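Local coordinates for putative uncharacterized protein ORP (Desulfovibrio gigas, PDB 2WFB) that is of uncertain function but binds a mixed molybdenum-copper sulphide cluster when loaded, and probably takes part in assembling or carrying such clusters, at residues Q102-Q105 with R106-G110. Residues are numbered along the deposited sequence; the frame is centred on the assembly and turned at random.
Sequences QAVQ and RFLDG
L108 N donates to V104 O at 2.8 Å, the straightest of four consecutive i to i+4 backbone bonds here, with an N-H...O angle of 173°. R106 N to Q102 O and F107 N to A103 O, each 2.9 Å, come before it in the final turns of helix 100-108. The fourth, D109 N to Q105 O at 3.0 Å, is more bent at 144°. G110 is the residue at which the chain departs from helical geometry: it turns off with a positive phi, a value that favours glycine, and its N reaches back to F107 O. That bond and the positive phi belong to a Schellman motif, which closes the C-terminal end of the helix.

Beside this end, the carboxylate of D109 lies obliquely alongside the side chain of Q105, one helical turn back. R106 CG passes 3.3 Å from Q102 O; from there the R106 side chain, bent at chi2 and chi3, leads away from segment 102-105 and touches L98 and Q111. Q102 OE1 accepts a hydrogen bond from T99 N, just ahead of the first turn of the helix.

Apolar contact comes from V104 and L108, which lie side by side and point the same way. CG1 of V104, anti to its own backbone N (chi1 167°), is thereby directed along the helix to meet L108 CD1 at 3.8 Å. Both side chains also touch I7 of the central strand 6-11, and F107 spans from I7 to V70 and L72 on strand 68-72, fastening the helix against the mixed sheet, while A103 packs on V20.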
loop_
_atom_site.group_PDB
_atom_site.type_symbol
_atom_site.label_atom_id
_atom_site.label_comp_id
_atom_site.label_asym_id
_atom_site.label_seq_id
_atom_site.Cartn_x
_atom_site.Cartn_y
_atom_site.Cartn_z
ATOM N N GLN A 102 8.689 -4.722 9.085
ATOM C CA GLN A 102 8.490 -3.869 10.245
ATOM C C GLN A 102 7.216 -3.067 10.155
ATOM O O GLN A 102 6.591 -2.852 11.167
ATOM C CB GLN A 102 9.661 -2.921 10.441
ATOM C CG GLN A 102 10.983 -3.612 10.861
ATOM C CD GLN A 102 12.169 -2.685 10.725
ATOM O OE1 GLN A 102 12.128 -1.708 9.970
ATOM N NE2 GLN A 102 13.233 -2.975 11.452
ATOM N N ALA A 103 6.829 -2.597 8.964
ATOM C CA ALA A 103 5.594 -1.829 8.833
ATOM C C ALA A 103 4.345 -2.697 9.115
ATOM O O ALA A 103 3.393 -2.255 9.771
ATOM C CB ALA A 103 5.496 -1.183 7.459
ATOM N N VAL A 104 4.359 -3.930 8.614
ATOM C CA VAL A 104 3.244 -4.839 8.832
ATOM C C VAL A 104 3.173 -5.150 10.322
ATOM O O VAL A 104 2.091 -5.066 10.913
ATOM C CB VAL A 104 3.365 -6.131 8.018
ATOM C CG1 VAL A 104 2.375 -7.149 8.529
ATOM C CG2 VAL A 104 3.125 -5.851 6.531
ATOM N N GLN A 105 4.329 -5.448 10.928
ATOM C CA GLN A 105 4.393 -5.674 12.389
ATOM C C GLN A 105 3.899 -4.491 13.221
ATOM O O GLN A 105 3.118 -4.712 14.151
ATOM C CB GLN A 105 5.784 -6.156 12.851
ATOM C CG GLN A 105 5.828 -6.668 14.304
ATOM C CD GLN A 105 4.985 -7.932 14.521
ATOM O OE1 GLN A 105 3.903 -7.890 15.133
ATOM N NE2 GLN A 105 5.467 -9.055 13.998
ATOM N N ARG A 106 4.323 -3.253 12.917
ATOM C CA ARG A 106 3.791 -2.061 13.638
ATOM C C ARG A 106 2.291 -1.892 13.433
ATOM O O ARG A 106 1.584 -1.518 14.365
ATOM C CB ARG A 106 4.440 -0.725 13.239
ATOM C CG ARG A 106 5.915 -0.608 13.536
ATOM C CD ARG A 106 6.338 0.745 14.137
ATOM N NE ARG A 106 5.708 1.924 13.548
ATOM C CZ ARG A 106 6.340 3.079 13.322
ATOM N NH1 ARG A 106 7.644 3.212 13.590
ATOM N NH2 ARG A 106 5.681 4.104 12.791
ATOM N N PHE A 107 1.819 -2.120 12.206
ATOM C CA PHE A 107 0.383 -2.087 11.929
ATOM C C PHE A 107 -0.378 -3.110 12.784
ATOM O O PHE A 107 -1.343 -2.741 13.442
ATOM C CB PHE A 107 0.042 -2.317 10.450
ATOM C CG PHE A 107 -1.435 -2.527 10.220
ATOM C CD1 PHE A 107 -2.329 -1.471 10.362
ATOM C CD2 PHE A 107 -1.932 -3.787 9.931
ATOM C CE1 PHE A 107 -3.708 -1.661 10.192
ATOM C CE2 PHE A 107 -3.304 -3.988 9.764
ATOM C CZ PHE A 107 -4.189 -2.921 9.896
ATOM N N LEU A 108 0.045 -4.370 12.752
ATOM C CA LEU A 108 -0.590 -5.435 13.564
ATOM C C LEU A 108 -0.564 -5.191 15.080
ATOM O O LEU A 108 -1.496 -5.590 15.807
ATOM C CB LEU A 108 0.010 -6.801 13.243
ATOM C CG LEU A 108 -0.199 -7.204 11.781
ATOM C CD1 LEU A 108 0.497 -8.509 11.523
ATOM C CD2 LEU A 108 -1.674 -7.270 11.387
ATOM N N ASP A 109 0.491 -4.533 15.537
ATOM C CA ASP A 109 0.659 -4.194 16.942
ATOM C C ASP A 109 -0.175 -2.979 17.353
ATOM O O ASP A 109 -0.071 -2.543 18.472
ATOM C CB ASP A 109 2.154 -3.945 17.259
ATOM C CG ASP A 109 2.990 -5.218 17.242
ATOM O OD1 ASP A 109 2.409 -6.323 17.116
ATOM O OD2 ASP A 109 4.247 -5.134 17.355
ATOM N N GLY A 110 -0.985 -2.419 16.453
ATOM C CA GLY A 110 -1.816 -1.261 16.789
ATOM C C GLY A 110 -1.124 0.091 16.840
ATOM O O GLY A 110 -1.691 1.055 17.357
#